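Local atomic coordinates of 6-phospho-alpha-glucosidase (Merdibacter massiliensis, PDB entry 6VC6), a protein that probably hydrolyses 6-phospho-alpha-glucosides by the NAD- and metal-dependent mechanism of family 4 glycoside hydrolases, and here holds NAD, manganese and a phosphorylated glucose. Residues N199-F204 with G382-Q387; Y4-V9 with E33-F38. All coordinates share one frame; numbering follows the deposited sequence.

Interaction 1. Residues N199-F204 with G382-Q387. With MN (manganese (II) ion), chain E; G6P (6-O-phosphono-alpha-D-glucopyranose), chain F.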
loop_
_atom_site.group_PDB
_atom_site.type_symbol
_atom_site.label_atom_id
_atom_site.label_comp_id
_atom_site.label_asym_id
_atom_site.label_seq_id
_atom_site.Cartn_x
_atom_site.Cartn_y
_atom_site.Cartn_z
ATOM N N ASN A 199 5.985 -1.207 6.961
ATOM C CA ASN A 199 5.544 -0.921 5.605
ATOM C C ASN A 199 6.275 0.300 5.064
ATOM O O ASN A 199 6.361 1.333 5.734
ATOM C CB ASN A 199 4.035 -0.692 5.566
ATOM C CG ASN A 199 3.528 -0.451 4.161
ATOM O OD1 ASN A 199 3.636 -1.319 3.299
ATOM N ND2 ASN A 199 2.986 0.736 3.918
ATOM N N HIS A 200 6.810 0.169 3.848
ATOM C CA HIS A 200 7.586 1.228 3.201
ATOM C C HIS A 200 8.797 1.618 4.047
ATOM O O HIS A 200 9.178 2.788 4.123
ATOM C CB HIS A 200 6.715 2.449 2.893
ATOM C CG HIS A 200 5.655 2.184 1.872
ATOM N ND1 HIS A 200 4.557 3.000 1.707
ATOM C CD2 HIS A 200 5.511 1.174 0.982
ATOM C CE1 HIS A 200 3.794 2.516 0.744
ATOM N NE2 HIS A 200 4.349 1.409 0.287
ATOM N N TYR A 201 9.411 0.618 4.681
ATOM C CA TYR A 201 10.553 0.811 5.564
ATOM C C TYR A 201 11.143 -0.547 5.929
ATOM O O TYR A 201 10.944 -1.030 7.049
ATOM C CB TYR A 201 10.134 1.570 6.829
ATOM C CG TYR A 201 11.185 2.505 7.394
ATOM C CD1 TYR A 201 12.524 2.380 7.046
ATOM C CD2 TYR A 201 10.832 3.511 8.287
ATOM C CE1 TYR A 201 13.482 3.235 7.569
ATOM C CE2 TYR A 201 11.782 4.368 8.814
ATOM C CZ TYR A 201 13.104 4.227 8.452
ATOM O OH TYR A 201 14.050 5.079 8.976
ATOM N N GLY A 202 11.856 -1.177 4.998
ATOM C CA GLY A 202 12.335 -2.525 5.241
ATOM C C GLY A 202 13.565 -2.858 4.428
ATOM O O GLY A 202 14.026 -2.077 3.592
ATOM N N TRP A 203 14.093 -4.054 4.687
ATOM C CA TRP A 203 15.308 -4.531 4.048
ATOM C C TRP A 203 15.199 -6.027 3.794
ATOM O O TRP A 203 14.584 -6.762 4.571
ATOM C CB TRP A 203 16.549 -4.253 4.910
ATOM C CG TRP A 203 16.854 -2.800 5.095
ATOM C CD1 TRP A 203 17.691 -2.035 4.336
ATOM C CD2 TRP A 203 16.332 -1.936 6.111
ATOM N NE1 TRP A 203 17.719 -0.747 4.815
ATOM C CE2 TRP A 203 16.894 -0.660 5.905
ATOM C CE3 TRP A 203 15.443 -2.117 7.175
ATOM C CZ2 TRP A 203 16.596 0.428 6.721
ATOM C CZ3 TRP A 203 15.147 -1.035 7.985
ATOM C CH2 TRP A 203 15.723 0.222 7.753
ATOM N N PHE A 204 15.807 -6.468 2.696
ATOM C CA PHE A 204 15.939 -7.884 2.385
ATOM C C PHE A 204 17.307 -8.357 2.859
ATOM O O PHE A 204 18.336 -7.894 2.354
ATOM C CB PHE A 204 15.776 -8.140 0.886
ATOM C CG PHE A 204 14.380 -7.923 0.376
ATOM C CD1 PHE A 204 13.484 -8.976 0.304
ATOM C CD2 PHE A 204 13.967 -6.668 -0.044
ATOM C CE1 PHE A 204 12.198 -8.782 -0.167
ATOM C CE2 PHE A 204 12.683 -6.468 -0.519
ATOM C CZ PHE A 204 11.799 -7.527 -0.579
ATOM N N GLY A 382 17.117 1.202 15.746
ATOM C CA GLY A 382 16.924 2.617 16.009
ATOM C C GLY A 382 16.030 3.287 14.983
ATOM O O GLY A 382 15.207 4.139 15.325
ATOM N N LEU A 383 16.173 2.904 13.713
ATOM C CA LEU A 383 15.354 3.499 12.662
ATOM C C LEU A 383 13.891 3.094 12.804
ATOM O O LEU A 383 12.991 3.937 12.712
ATOM C CB LEU A 383 15.889 3.096 11.287
ATOM C CG LEU A 383 17.207 3.725 10.832
ATOM C CD1 LEU A 383 17.738 3.015 9.594
ATOM C CD2 LEU A 383 17.033 5.211 10.566
ATOM N N LEU A 384 13.635 1.805 13.035
ATOM C CA LEU A 384 12.260 1.313 13.023
ATOM C C LEU A 384 11.511 1.702 14.292
ATOM O O LEU A 384 10.315 2.010 14.240
ATOM C CB LEU A 384 12.249 -0.203 12.832
ATOM C CG LEU A 384 12.736 -0.696 11.469
ATOM C CD1 LEU A 384 12.437 -2.176 11.297
ATOM C CD2 LEU A 384 12.110 0.116 10.344
ATOM N N VAL A 385 12.190 1.689 15.442
ATOM C CA VAL A 385 11.530 2.077 16.686
ATOM C C VAL A 385 11.151 3.552 16.651
ATOM O O VAL A 385 10.098 3.949 17.165
ATOM C CB VAL A 385 12.422 1.737 17.894
ATOM C CG1 VAL A 385 11.876 2.370 19.165
ATOM C CG2 VAL A 385 12.526 0.228 18.061
ATOM N N GLN A 386 11.990 4.386 16.031
ATOM C CA GLN A 386 11.639 5.794 15.867
ATOM C C GLN A 386 10.393 5.953 15.005
ATOM O O GLN A 386 9.510 6.761 15.317
ATOM C CB GLN A 386 12.811 6.564 15.258
ATOM C CG GLN A 386 12.467 7.994 14.855
ATOM C CD GLN A 386 13.592 8.684 14.106
ATOM O OE1 GLN A 386 14.500 8.035 13.588
ATOM N NE2 GLN A 386 13.535 10.009 14.048
ATOM N N GLN A 387 10.299 5.181 13.920
ATOM C CA GLN A 387 9.168 5.320 13.011
ATOM C C GLN A 387 7.897 4.739 13.617
ATOM O O GLN A 387 6.829 5.361 13.556
ATOM C CB GLN A 387 9.485 4.652 11.673
ATOM C CG GLN A 387 8.328 4.663 10.685
ATOM C CD GLN A 387 7.968 6.061 10.215
ATOM O OE1 GLN A 387 8.782 6.983 10.284
ATOM N NE2 GLN A 387 6.741 6.223 9.733
HETATM MN MN MN E . 2.769 0.151 -0.531
HETATM C C1 G6P F . 4.400 2.086 -4.262
HETATM C C2 G6P F . 3.705 1.656 -2.963
HETATM C C3 G6P F . 2.283 2.164 -2.811
HETATM C C4 G6P F . 2.221 3.598 -3.284
HETATM C C5 G6P F . 2.453 3.588 -4.783
HETATM C C6 G6P F . 2.516 5.021 -5.296
HETATM O O1 G6P F . 4.847 0.923 -4.971
HETATM O O2 G6P F . 3.701 0.224 -2.882
HETATM O O3 G6P F . 1.859 2.080 -1.447
HETATM O O4 G6P F . 0.931 4.140 -2.992
HETATM O O5 G6P F . 3.679 2.952 -5.163
HETATM O O6 G6P F . 2.145 5.032 -6.670
HETATM P P G6P F . 1.817 6.418 -7.415
HETATM O O1P G6P F . 0.368 6.657 -7.062
HETATM O O2P G6P F . 2.780 7.413 -6.809
HETATM O O3P G6P F . 2.085 6.120 -8.870
HETATM O O HOH W 1 13.041 6.516 11.542
#

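Interaction 2. Residues Y4-V9 with E33-F38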
loop_
_atom_site.group_PDB
_atom_site.type_symbol
_atom_site.label_atom_id
_atom_site.label_comp_id
_atom_site.label_asym_id
_atom_site.label_seq_id
_atom_site.Cartn_x
_atom_site.Cartn_y
_atom_site.Cartn_z
ATOM N N TYR A 4 -17.030 -17.419 -5.631
ATOM C CA TYR A 4 -16.885 -16.433 -4.571
ATOM C C TYR A 4 -17.543 -15.110 -4.944
ATOM O O TYR A 4 -17.593 -14.726 -6.116
ATOM C CB TYR A 4 -15.405 -16.199 -4.248
ATOM C CG TYR A 4 -14.698 -17.439 -3.754
ATOM C CD1 TYR A 4 -14.687 -17.762 -2.404
ATOM C CD2 TYR A 4 -14.052 -18.294 -4.638
ATOM C CE1 TYR A 4 -14.046 -18.897 -1.947
ATOM C CE2 TYR A 4 -13.408 -19.432 -4.190
ATOM C CZ TYR A 4 -13.408 -19.728 -2.843
ATOM O OH TYR A 4 -12.769 -20.859 -2.391
ATOM N N ASN A 5 -18.042 -14.419 -3.922
ATOM C CA ASN A 5 -18.591 -13.076 -4.057
ATOM C C ASN A 5 -17.554 -12.067 -3.584
ATOM O O ASN A 5 -17.023 -12.190 -2.476
ATOM C CB ASN A 5 -19.882 -12.927 -3.248
ATOM C CG ASN A 5 -20.993 -13.829 -3.748
ATOM O OD1 ASN A 5 -20.976 -14.280 -4.893
ATOM N ND2 ASN A 5 -21.968 -14.097 -2.888
ATOM N N VAL A 6 -17.268 -11.075 -4.424
ATOM C CA VAL A 6 -16.210 -10.105 -4.169
ATOM C C VAL A 6 -16.790 -8.702 -4.269
ATOM O O VAL A 6 -17.634 -8.428 -5.129
ATOM C CB VAL A 6 -15.036 -10.281 -5.157
ATOM C CG1 VAL A 6 -13.941 -9.255 -4.892
ATOM C CG2 VAL A 6 -14.477 -11.692 -5.076
ATOM N N CYS A 7 -16.342 -7.814 -3.383
ATOM C CA CYS A 7 -16.697 -6.402 -3.441
ATOM C C CYS A 7 -15.427 -5.568 -3.385
ATOM O O CYS A 7 -14.572 -5.790 -2.521
ATOM C CB CYS A 7 -17.636 -6.007 -2.297
ATOM S SG CYS A 7 -17.813 -4.217 -2.084
ATOM N N ILE A 8 -15.304 -4.619 -4.307
ATOM C CA ILE A 8 -14.182 -3.689 -4.336
ATOM C C ILE A 8 -14.637 -2.379 -3.711
ATOM O O ILE A 8 -15.555 -1.724 -4.220
ATOM C CB ILE A 8 -13.667 -3.467 -5.767
ATOM C CG1 ILE A 8 -13.005 -4.736 -6.305
ATOM C CG2 ILE A 8 -12.690 -2.299 -5.804
ATOM C CD1 ILE A 8 -12.556 -4.623 -7.746
ATOM N N VAL A 9 -14.006 -1.998 -2.605
ATOM C CA VAL A 9 -14.265 -0.711 -1.969
ATOM C C VAL A 9 -13.343 0.320 -2.602
ATOM O O VAL A 9 -12.114 0.200 -2.524
ATOM C CB VAL A 9 -14.060 -0.783 -0.450
ATOM C CG1 VAL A 9 -14.132 0.611 0.152
ATOM C CG2 VAL A 9 -15.102 -1.693 0.181
ATOM N N GLU A 33 -18.633 -15.615 -8.612
ATOM C CA GLU A 33 -20.037 -15.614 -8.996
ATOM C C GLU A 33 -20.640 -14.219 -9.028
ATOM O O GLU A 33 -21.516 -13.953 -9.857
ATOM C CB GLU A 33 -20.847 -16.494 -8.037
ATOM C CG GLU A 33 -22.327 -16.588 -8.367
ATOM C CD GLU A 33 -22.752 -17.992 -8.749
ATOM O OE1 GLU A 33 -21.887 -18.893 -8.761
ATOM O OE2 GLU A 33 -23.950 -18.194 -9.036
ATOM N N LYS A 34 -20.158 -13.299 -8.195
ATOM C CA LYS A 34 -20.723 -11.961 -8.109
ATOM C C LYS A 34 -19.624 -10.973 -7.751
ATOM O O LYS A 34 -18.769 -11.263 -6.910
ATOM C CB LYS A 34 -21.848 -11.910 -7.068
ATOM C CG LYS A 34 -22.548 -10.569 -6.949
ATOM C CD LYS A 34 -23.478 -10.556 -5.748
ATOM C CE LYS A 34 -24.190 -9.222 -5.608
ATOM N NZ LYS A 34 -24.937 -9.127 -4.322
ATOM N N LEU A 35 -19.651 -9.808 -8.398
ATOM C CA LEU A 35 -18.711 -8.728 -8.121
ATOM C C LEU A 35 -19.481 -7.423 -7.988
ATOM O O LEU A 35 -20.353 -7.128 -8.810
ATOM C CB LEU A 35 -17.651 -8.608 -9.220
ATOM C CG LEU A 35 -16.751 -7.373 -9.127
ATOM C CD1 LEU A 35 -15.716 -7.539 -8.024
ATOM C CD2 LEU A 35 -16.079 -7.088 -10.460
ATOM N N VAL A 36 -19.160 -6.649 -6.954
ATOM C CA VAL A 36 -19.814 -5.373 -6.687
ATOM C C VAL A 36 -18.744 -4.309 -6.485
ATOM O O VAL A 36 -17.846 -4.476 -5.653
ATOM C CB VAL A 36 -20.735 -5.443 -5.453
ATOM C CG1 VAL A 36 -21.411 -4.100 -5.225
ATOM C CG2 VAL A 36 -21.770 -6.540 -5.618
ATOM N N LEU A 37 -18.840 -3.221 -7.241
ATOM C CA LEU A 37 -17.980 -2.062 -7.045
ATOM C C LEU A 37 -18.698 -1.068 -6.140
ATOM O O LEU A 37 -19.803 -0.618 -6.459
ATOM C CB LEU A 37 -17.626 -1.406 -8.380
ATOM C CG LEU A 37 -16.928 -2.250 -9.447
ATOM C CD1 LEU A 37 -16.577 -1.386 -10.649
ATOM C CD2 LEU A 37 -15.685 -2.918 -8.884
ATOM N N PHE A 38 -18.078 -0.730 -5.013
ATOM C CA PHE A 38 -18.623 0.262 -4.100
ATOM C C PHE A 38 -17.732 1.496 -4.077
ATOM O O PHE A 38 -16.505 1.392 -4.177
ATOM C CB PHE A 38 -18.769 -0.292 -2.681
ATOM C CG PHE A 38 -19.296 0.713 -1.694
ATOM C CD1 PHE A 38 -20.653 0.976 -1.610
ATOM C CD2 PHE A 38 -18.432 1.407 -0.861
ATOM C CE1 PHE A 38 -21.140 1.904 -0.709
ATOM C CE2 PHE A 38 -18.914 2.338 0.041
ATOM C CZ PHE A 38 -20.270 2.586 0.116
#

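Interaction 1. Residues N199-F204 with G382-Q387
Leu384 lays its CD2 methyl over one face of the Tyr201 ring. CD2 is 4.0 Å from the ring centroid, 16° off the normal, which makes a CH-pi contact. The same methyl reaches the edge of the Trp203 indole, with CD2 4.0 Å from Trp203 CZ3. One methyl therefore serves two rings. Leu384 starts off to one side of the strand. Its CG is anti to the carbonyl carbon (chi1 -67°). CD1 continues the extended chain, while CD2 folds back from it and meets the rings.

Leu383 crosses both aromatic side chains at about a right angle. Its two methyls divide the work. CD2 lies 3.4 Å from the phenol oxygen OH of Tyr201, and CD1 lies 3.9 Å from Trp203 CH2. At the edge of the Tyr201 ring, near its plane, sits Gln387. Its CG is 3.7 Å from Tyr201 CD2, and its CB packs on CE2. The Gln387 chain bends at chi2 (66°), and its amide nitrogen is hydrogen-bonded to Glu391.

No direct hydrogen bond joins strand 201-204 to helix 382-387. A water bridges them instead. It is 3.1 Å from Tyr201 OH and donates to Leu383 O at 2.8 Å, with a weaker bond to Gln386 OE1. Tyr267 stacks with Tyr201, and Tyr380 meets Trp203 edge-to-face.

Just before the strand, His200 faces the active site. Its NE2 binds manganese at 2.2 Å. The metal is also held by Cys170 and by O2 and O3 of the sugar phosphate. The neighbouring residues His200 and Tyr201 thus serve the metal site and the helix packing respectively. The contact with helix 378-400 is mainly apolar, and the water gives the phenol oxygen of the buried Tyr201 a polar partner, shared with the helix carbonyl Leu383 O.

Interaction 2. Residues Y4-V9 with E33-F38
Asn5 leaves its strand on the same face of the sheet as Lys34, and its tip bends over to it. Its CB lies 4.2 Å from Lys34 O. A chi1 of -64° sets CG of Asn5 beside its own backbone N, where it packs against Lys34 CB. At the tip, OD1 comes to 3.3 Å from Lys34 CB and also touches Glu33 CB. The other branch, ND2, is hydrogen-bonded to Asp77 O, which would help fix the turn of the amide. Beyond CB the Lys34 chain is extended and its tip leaves the contact.

The backbones of 4-9 and 34-38 run parallel, with Asn5 beside Lys34 and Val9 beside Phe38. Val6 both donates and accepts: its N bonds to Lys34 O and its O receives Val36 N. Ile8 repeats this with Val36 O and Phe38 N. The last bond, from Phe38 N to Ile8 O, is 2.8 Å long and nearly straight (170°). Glu33 N also bonds to Tyr4 O. Leu35 CA adds a CH...O contact to Val6 O at 3.2 Å.

Val6, Ile8, Leu35 and Leu37 form one apolar face. Leu37 CD2 is 3.7 Å from Ile8 CD1, and the two side chains lie side by side, pointing the same way. Leu35 CD1 reaches Val6 CG1 at 4.0 Å. Cys7, Val9, Val36 and Phe38 share the other face with Asn5 and Lys34. There Cys7 SG packs 4.1 Å from Phe38 CB, while Val9 CG1 approaches the edge of the Phe38 ring. Tyr75 and Ala74 of helix 71-75 cover part of this side.

Strand 80-83 flanks 4-9, and strand 64-68 flanks 32-38. Helix 16-25 connects the paired strands. This is the first beta-alpha-beta unit of a Rossmann-type dinucleotide-binding domain, with Val9 close to the bound NAD.

Every touching residue of interaction 1 is buried, whereas interaction 2 is mostly buried but opens to the surface at its Glu33 end. They lie on opposite sides of the chain's centre, with centres about 34 Å apart. They share no secondary-structure element. Interaction 2 pairs two neighbouring strands of the large mixed beta-sheet in the N-terminal part. Interaction 1 sets a strand of the small antiparallel beta-sheet against a helix of the C-terminal part. Main-chain hydrogen bonds hold interaction 2 together. Interaction 1 relies on aromatic and aliphatic side chains, plus a bridging water. NAD lies beside interaction 2; interaction 1 adjoins manganese and the sugar phosphate through His200, beside the packing residues.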